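Local coordinates for protein transcriptional regulator (Vibrio virus VP882, PDB 7DWM) that probably acts as a DNA-binding transcription regulator, carrying a PAS-fold domain that holds 3,5-dimethylpyrazin-2-ol and a LuxR-type helix-turn-helix domain, at residues Q75-L80 with K88-V93; R176-I181 with R190-A195; N201-G206 with K218-M223. One frame throughout, in Å; residues are numbered along the deposited sequence.

Contact 1: Q75-L80 with K88-V93; sequences QAQDRL and KIVLDV. With A1U (3,5-dimethylpyrazin-2-ol), chain C.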
# COMPACT_ATOMS: atom_id res chain seq x y z
N GLN A 75 20.38 -7.90 5.23
CA GLN A 75 20.37 -9.04 6.14
C GLN A 75 19.89 -8.62 7.52
O GLN A 75 19.26 -9.43 8.22
CB GLN A 75 21.74 -9.73 6.18
CG GLN A 75 22.86 -9.00 6.90
CD GLN A 75 24.22 -9.29 6.28
OE1 GLN A 75 24.31 -9.81 5.16
NE2 GLN A 75 25.28 -8.93 6.99
N ALA A 76 20.17 -7.38 7.94
CA ALA A 76 19.67 -6.94 9.24
C ALA A 76 18.15 -7.04 9.28
O ALA A 76 17.59 -7.66 10.19
CB ALA A 76 20.14 -5.52 9.54
N GLN A 77 17.49 -6.51 8.25
CA GLN A 77 16.05 -6.68 8.13
C GLN A 77 15.71 -8.16 8.21
O GLN A 77 14.83 -8.58 8.97
CB GLN A 77 15.55 -6.07 6.82
CG GLN A 77 16.06 -4.66 6.55
CD GLN A 77 16.08 -4.30 5.08
OE1 GLN A 77 15.74 -5.13 4.22
NE2 GLN A 77 16.46 -3.07 4.76
N ASP A 78 16.46 -8.98 7.47
CA ASP A 78 16.23 -10.42 7.38
C ASP A 78 16.25 -11.13 8.72
O ASP A 78 15.88 -12.31 8.78
CB ASP A 78 17.28 -11.05 6.47
CG ASP A 78 16.94 -10.89 5.02
OD1 ASP A 78 15.85 -11.36 4.63
OD2 ASP A 78 17.75 -10.30 4.28
N ARG A 79 16.68 -10.47 9.80
CA ARG A 79 16.64 -11.14 11.09
C ARG A 79 15.53 -10.64 12.00
O ARG A 79 15.02 -11.41 12.82
CB ARG A 79 18.00 -11.01 11.80
CG ARG A 79 19.19 -11.31 10.89
CD ARG A 79 19.64 -12.76 11.01
NE ARG A 79 18.94 -13.61 10.06
CZ ARG A 79 19.28 -13.75 8.78
NH1 ARG A 79 18.58 -14.55 7.99
NH2 ARG A 79 20.32 -13.08 8.29
N LEU A 80 15.03 -9.42 11.76
CA LEU A 80 13.97 -8.87 12.60
C LEU A 80 12.60 -9.29 12.12
O LEU A 80 11.64 -9.24 12.89
CB LEU A 80 14.04 -7.34 12.60
CG LEU A 80 14.81 -6.72 13.78
CD1 LEU A 80 14.40 -5.24 14.05
CD2 LEU A 80 14.70 -7.62 15.02
N LYS A 88 7.26 -7.49 7.34
CA LYS A 88 7.77 -6.13 7.30
C LYS A 88 8.05 -5.73 5.86
O LYS A 88 8.61 -6.51 5.07
CB LYS A 88 9.04 -5.95 8.14
CG LYS A 88 8.84 -6.00 9.66
CD LYS A 88 8.81 -7.44 10.15
CE LYS A 88 7.86 -7.64 11.31
NZ LYS A 88 8.16 -8.93 12.01
N ILE A 89 7.66 -4.51 5.52
CA ILE A 89 7.77 -3.97 4.18
C ILE A 89 8.98 -3.05 4.13
O ILE A 89 9.16 -2.19 5.01
CB ILE A 89 6.48 -3.23 3.77
CG1 ILE A 89 5.26 -4.10 4.07
CG2 ILE A 89 6.49 -2.89 2.30
CD1 ILE A 89 3.99 -3.31 4.32
N VAL A 90 9.80 -3.23 3.11
CA VAL A 90 10.98 -2.40 2.88
C VAL A 90 10.84 -1.63 1.58
O VAL A 90 10.55 -2.21 0.51
CB VAL A 90 12.26 -3.24 2.95
CG1 VAL A 90 12.56 -3.85 1.64
CG2 VAL A 90 13.46 -2.29 3.30
N LEU A 91 10.97 -0.32 1.69
CA LEU A 91 11.12 0.59 0.56
C LEU A 91 12.57 0.53 0.11
O LEU A 91 13.47 0.98 0.84
CB LEU A 91 10.72 2.01 0.95
CG LEU A 91 11.02 3.15 -0.04
CD1 LEU A 91 10.25 2.97 -1.34
CD2 LEU A 91 10.70 4.50 0.59
N ASP A 92 12.80 -0.02 -1.07
CA ASP A 92 14.13 -0.17 -1.65
C ASP A 92 14.18 0.70 -2.90
O ASP A 92 13.61 0.34 -3.94
CB ASP A 92 14.40 -1.64 -1.97
CG ASP A 92 15.15 -2.37 -0.86
OD1 ASP A 92 16.33 -2.09 -0.60
OD2 ASP A 92 14.57 -3.26 -0.23
N VAL A 93 14.85 1.83 -2.82
CA VAL A 93 15.07 2.69 -3.97
C VAL A 93 16.52 2.51 -4.40
O VAL A 93 17.45 2.85 -3.65
CB VAL A 93 14.74 4.15 -3.66
CG1 VAL A 93 14.95 5.01 -4.90
CG2 VAL A 93 13.30 4.27 -3.19
CAB A1U C . 16.45 -5.61 -1.53
CAC A1U C . 16.70 -6.35 -2.72
CAE A1U C . 16.57 -8.33 -1.48
CAF A1U C . 16.33 -7.52 -0.35
CAG A1U C . 16.90 -5.62 -4.02
CAH A1U C . 16.62 -9.83 -1.41
NAA A1U C . 16.26 -6.19 -0.32
NAD A1U C . 16.75 -7.71 -2.66
OAI A1U C . 16.14 -8.21 0.86
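Gln-77, on the last turns of helix 71-80, reaches across to Val-90 on strand 88-96. Its CB already points at the strand. The first torsion sets CG anti to the carbonyl carbon (chi1 -48°), and the chain then runs out extended, crossing the Val-90 side chain at about a right angle. CB and CG serve as the spacer, and contact starts at the amide: CD lies 3.8 Å from Val-90 CG2. OE1, which the final torsion brings round to the same side as CB, is 3.8 Å from Val-90 CG2 as well. NE2 reaches farthest and meets Val-90 CG2 at 3.4 Å. The polar ends bond elsewhere: OE1 accepts from Lys-107, and NE2 makes a weak hydrogen bond to Ser-234 on the C-terminal strand.

Beside this pair, Lys-88 curls back toward the helix end. Its NZ comes to 3.6 Å from Leu-80 O, but its hydrogen bond goes to Glu-86 O. Farther along the strand, Asp-92 belongs to the ligand pocket: its OD1 stands 3.6 Å from CAB of the bound 3,5-dimethylpyrazin-2-ol and is hydrogen-bonded to His-94 NE2.

Across this part of the PAS fold, then, helix and sheet meet through van der Waals contact and loose polar proximity, with no direct hydrogen bond. The firmer polar links run through third parties. Lys-107, itself a pocket residue, is held by both Gln-77 OE1 and the carboxylate of Asp-78, so this helix turn probably helps position one wall of the ligand site.

Contact 2: R176-I181 with R190-A195; sequences RTAKDI and RTIEHA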
# COMPACT_ATOMS: atom_id res chain seq x y z
N ARG A 176 1.01 21.02 7.77
CA ARG A 176 1.92 21.85 8.54
C ARG A 176 1.67 23.32 8.26
O ARG A 176 1.17 23.69 7.19
CB ARG A 176 3.38 21.50 8.22
CG ARG A 176 3.70 20.02 8.25
CD ARG A 176 3.35 19.39 9.59
NE ARG A 176 4.30 18.35 9.97
CZ ARG A 176 4.34 17.14 9.44
NH1 ARG A 176 3.48 16.80 8.49
NH2 ARG A 176 5.24 16.26 9.85
N THR A 177 2.01 24.16 9.22
CA THR A 177 1.93 25.60 9.05
C THR A 177 3.34 26.16 8.86
O THR A 177 4.34 25.45 9.00
CB THR A 177 1.24 26.27 10.24
OG1 THR A 177 1.33 27.69 10.12
CG2 THR A 177 1.88 25.84 11.54
N ALA A 178 3.41 27.45 8.53
CA ALA A 178 4.69 28.05 8.18
C ALA A 178 5.70 27.93 9.32
O ALA A 178 6.90 27.76 9.06
CB ALA A 178 4.50 29.52 7.80
N LYS A 179 5.23 27.97 10.57
CA LYS A 179 6.16 27.86 11.69
C LYS A 179 6.61 26.42 11.89
O LYS A 179 7.78 26.17 12.23
CB LYS A 179 5.48 28.38 12.96
CG LYS A 179 6.40 29.16 13.88
CD LYS A 179 5.68 30.35 14.47
CE LYS A 179 4.54 29.91 15.38
NZ LYS A 179 4.99 29.01 16.47
N ASP A 180 5.73 25.45 11.64
CA ASP A 180 6.13 24.05 11.67
C ASP A 180 7.19 23.77 10.61
O ASP A 180 8.19 23.10 10.88
CB ASP A 180 4.92 23.15 11.46
CG ASP A 180 3.92 23.23 12.60
OD1 ASP A 180 4.31 23.63 13.72
OD2 ASP A 180 2.73 22.89 12.37
N ILE A 181 6.98 24.28 9.40
CA ILE A 181 7.95 24.08 8.33
C ILE A 181 9.26 24.78 8.65
O ILE A 181 10.34 24.26 8.38
CB ILE A 181 7.35 24.54 6.99
CG1 ILE A 181 6.02 23.81 6.73
CG2 ILE A 181 8.33 24.30 5.85
CD1 ILE A 181 5.46 23.99 5.34
N ARG A 190 9.92 33.87 8.69
CA ARG A 190 9.88 34.83 7.57
C ARG A 190 10.42 34.15 6.32
O ARG A 190 9.82 34.31 5.28
CB ARG A 190 10.83 35.99 7.85
CG ARG A 190 10.27 37.08 8.75
CD ARG A 190 11.34 38.10 9.11
NE ARG A 190 12.65 37.54 9.39
CZ ARG A 190 13.24 37.53 10.58
NH1 ARG A 190 14.43 36.98 10.73
NH2 ARG A 190 12.63 38.06 11.63
N THR A 191 11.51 33.41 6.43
CA THR A 191 12.09 32.73 5.26
C THR A 191 11.05 31.79 4.65
O THR A 191 10.89 31.82 3.46
CB THR A 191 13.37 32.01 5.66
OG1 THR A 191 14.28 33.05 6.01
CG2 THR A 191 13.95 31.20 4.53
N ILE A 192 10.38 31.00 5.48
CA ILE A 192 9.40 30.05 4.98
C ILE A 192 8.21 30.80 4.39
O ILE A 192 7.61 30.37 3.39
CB ILE A 192 8.97 29.09 6.10
CG1 ILE A 192 10.14 28.21 6.53
CG2 ILE A 192 7.78 28.24 5.67
CD1 ILE A 192 10.65 27.28 5.46
N GLU A 193 7.85 31.94 4.99
CA GLU A 193 6.76 32.75 4.46
C GLU A 193 7.10 33.31 3.08
O GLU A 193 6.24 33.34 2.19
CB GLU A 193 6.44 33.88 5.44
CG GLU A 193 4.96 34.19 5.58
CD GLU A 193 4.20 33.09 6.30
OE1 GLU A 193 4.40 32.92 7.52
OE2 GLU A 193 3.39 32.40 5.64
N HIS A 194 8.35 33.76 2.89
CA HIS A 194 8.79 34.18 1.56
C HIS A 194 8.70 33.04 0.56
O HIS A 194 8.25 33.23 -0.59
CB HIS A 194 10.23 34.70 1.63
CG HIS A 194 10.36 36.05 2.26
ND1 HIS A 194 9.49 37.08 2.00
CD2 HIS A 194 11.27 36.54 3.15
CE1 HIS A 194 9.85 38.15 2.69
NE2 HIS A 194 10.93 37.84 3.40
N ALA A 195 9.11 31.84 0.97
CA ALA A 195 9.01 30.68 0.08
C ALA A 195 7.57 30.39 -0.30
O ALA A 195 7.27 30.10 -1.47
CB ALA A 195 9.65 29.45 0.74
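The two helices come closest where Ala-178, in the first turn of helix 178-185, faces Ile-192 of helix 189-203, their CA atoms 6.0 Å apart. At that spacing the Ile-192 side chain lies directly on the backbone of its partner: its CG2 sits 3.5 Å from Ala-178 O and 4.1 Å from Ala-178 CB. One turn on, Ile-181 continues the apolar seam, with its CG2 3.8 Å from Ile-192 CD1. Both isoleucines carry CG2 anti to the backbone N, and in Ile-192 (chi1 -66°) this lays CG2 against Ala-178 O and near Ile-181 CB; the bend at chi2 (-65°) then turns CD1 to Ile-181.

At the side of the seam Glu-193, its chain bent at chi2, lays its carboxylate over the alanine methyl, OE1 lying 3.4 Å from Ala-178 CB; OE2 forms a salt bridge with Lys-208. Ile-181 also packs on Phe-171 and Leu-172 of helix 163-172, so the seam joins a third helix.

The short helix 178-185 and the longer helix 189-203, packed through an alanine and two isoleucines, with a tight turn between them, make up the helix-turn-helix of the LuxR family; helix 189-203 stands where relatives carry the DNA-recognition helix.

Contact 3: N201-G206 with K218-M223; sequences NKFGAG and KGYYSM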
# COMPACT_ATOMS: atom_id res chain seq x y z
N ASN A 201 2.64 32.55 -5.89
CA ASN A 201 2.66 33.33 -7.13
C ASN A 201 2.96 32.46 -8.34
O ASN A 201 2.42 32.70 -9.42
CB ASN A 201 3.67 34.47 -7.01
CG ASN A 201 3.08 35.68 -6.30
OD1 ASN A 201 1.86 35.84 -6.25
ND2 ASN A 201 3.95 36.52 -5.75
N LYS A 202 3.81 31.44 -8.17
CA LYS A 202 4.05 30.52 -9.28
C LYS A 202 2.78 29.77 -9.66
O LYS A 202 2.57 29.47 -10.84
CB LYS A 202 5.17 29.54 -8.91
CG LYS A 202 6.56 30.11 -9.14
CD LYS A 202 7.65 29.12 -8.80
CE LYS A 202 9.01 29.79 -8.85
NZ LYS A 202 10.14 28.83 -8.67
N PHE A 203 1.93 29.46 -8.68
CA PHE A 203 0.65 28.82 -8.99
C PHE A 203 -0.38 29.81 -9.53
O PHE A 203 -1.37 29.38 -10.14
CB PHE A 203 0.08 28.15 -7.74
CG PHE A 203 0.57 26.74 -7.54
CD1 PHE A 203 -0.23 25.66 -7.88
CD2 PHE A 203 1.82 26.50 -7.02
CE1 PHE A 203 0.21 24.37 -7.69
CE2 PHE A 203 2.28 25.21 -6.83
CZ PHE A 203 1.47 24.14 -7.17
N GLY A 204 -0.17 31.10 -9.33
CA GLY A 204 -1.18 32.09 -9.65
C GLY A 204 -2.27 32.21 -8.62
O GLY A 204 -3.32 32.80 -8.91
N ALA A 205 -2.06 31.68 -7.42
CA ALA A 205 -3.08 31.71 -6.39
C ALA A 205 -3.08 33.06 -5.68
O ALA A 205 -2.06 33.75 -5.60
CB ALA A 205 -2.85 30.59 -5.38
N GLY A 206 -4.25 33.42 -5.14
CA GLY A 206 -4.41 34.71 -4.50
C GLY A 206 -4.10 34.68 -3.02
O GLY A 206 -3.72 35.70 -2.44
N LYS A 218 -4.14 19.95 -9.01
CA LYS A 218 -3.16 19.75 -10.07
C LYS A 218 -2.25 18.56 -9.82
O LYS A 218 -1.22 18.43 -10.48
CB LYS A 218 -2.33 21.02 -10.26
CG LYS A 218 -2.95 22.03 -11.22
CD LYS A 218 -2.59 23.46 -10.85
CE LYS A 218 -2.85 24.42 -12.00
NZ LYS A 218 -1.96 25.61 -11.95
N GLY A 219 -2.59 17.69 -8.87
CA GLY A 219 -1.83 16.49 -8.63
C GLY A 219 -0.61 16.63 -7.75
O GLY A 219 0.17 15.68 -7.65
N TYR A 220 -0.42 17.77 -7.09
CA TYR A 220 0.80 18.00 -6.34
C TYR A 220 0.85 17.28 -5.00
O TYR A 220 1.90 17.30 -4.35
CB TYR A 220 1.01 19.50 -6.12
CG TYR A 220 1.61 20.19 -7.33
CD1 TYR A 220 2.98 20.21 -7.53
CD2 TYR A 220 0.80 20.81 -8.27
CE1 TYR A 220 3.54 20.83 -8.63
CE2 TYR A 220 1.35 21.44 -9.37
CZ TYR A 220 2.72 21.45 -9.55
OH TYR A 220 3.26 22.07 -10.65
N TYR A 221 -0.24 16.64 -4.56
CA TYR A 221 -0.15 15.85 -3.34
C TYR A 221 0.74 14.63 -3.53
O TYR A 221 1.32 14.13 -2.56
CB TYR A 221 -1.54 15.41 -2.86
CG TYR A 221 -1.50 14.82 -1.47
CD1 TYR A 221 -1.37 13.45 -1.28
CD2 TYR A 221 -1.56 15.63 -0.35
CE1 TYR A 221 -1.32 12.90 -0.02
CE2 TYR A 221 -1.51 15.10 0.92
CZ TYR A 221 -1.39 13.73 1.08
OH TYR A 221 -1.34 13.20 2.35
N SER A 222 0.86 14.13 -4.75
CA SER A 222 1.67 12.96 -5.06
C SER A 222 3.09 13.33 -5.46
O SER A 222 3.86 12.45 -5.83
CB SER A 222 1.02 12.13 -6.16
OG SER A 222 1.04 12.82 -7.40
N MET A 223 3.44 14.61 -5.39
CA MET A 223 4.78 15.04 -5.76
C MET A 223 5.79 14.64 -4.69
O MET A 223 5.54 14.76 -3.49
CB MET A 223 4.81 16.55 -5.97
CG MET A 223 6.21 17.10 -6.20
SD MET A 223 6.62 18.53 -5.18
CE MET A 223 7.02 17.74 -3.63
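Phe-203 and Tyr-220 form an edge-to-face aromatic pair just where helix 189-203 finishes in a Schellman motif. Gly-204, with positive phi, is the C-prime residue of that motif; Ala-205 N bonds back to Arg-200 O, and Gly-204 N makes a weak bond to Asn-201 O. The partner segment is the irregular chain that follows helix 208-217, so the pair joins the C-terminal end of helix 189-203 to the loop that leaves helix 208-217 for strand 233-236.

In the aromatic pair the two side chains approach from opposite directions, ring centroids 4.9 Å apart and planes at 63°, with the edge of Phe-203 turned to the face of Tyr-220. The first torsion of Tyr-220 puts CG anti to its carbonyl carbon (chi1 -81°), which carries the ring toward the helix end. Leu-159 and Leu-169 touch both rings.

The aliphatic contribution is slighter. Lys-218 stretches alongside, its CD 4.3 Å from Phe-203 CE1, approaching that ring obliquely. No polar bond crosses: Lys-218 NZ remains 4.2 Å from Phe-203 O, too far for one.

The leading atom of the aromatic edge is Phe-203 CZ, which stands over one face of the tyrosine ring, displaced toward its CD2-CE2 side, 3.5 Å from Tyr-220 CE2.

How the contacts relate
Contact 1 belongs to the PAS fold, contact 2 to the LuxR-type domain, and contact 3 joins the end of helix 189-203 to the loop after helix 208-217. Contacts 2 and 3 share helix 189-203, one using its start and the other its end; their centres are about 16 Å apart and their nearest atoms about 7 Å. Contact 1 lies about 35 Å from each, centre to centre, and neither touches it; it is also the one at the 3,5-dimethylpyrazin-2-ol pocket, through Asp-92. The chain nevertheless connects them: beyond 218-223 it returns to the PAS sheet, where strand 233-236 pairs with strand 88-96 of contact 1.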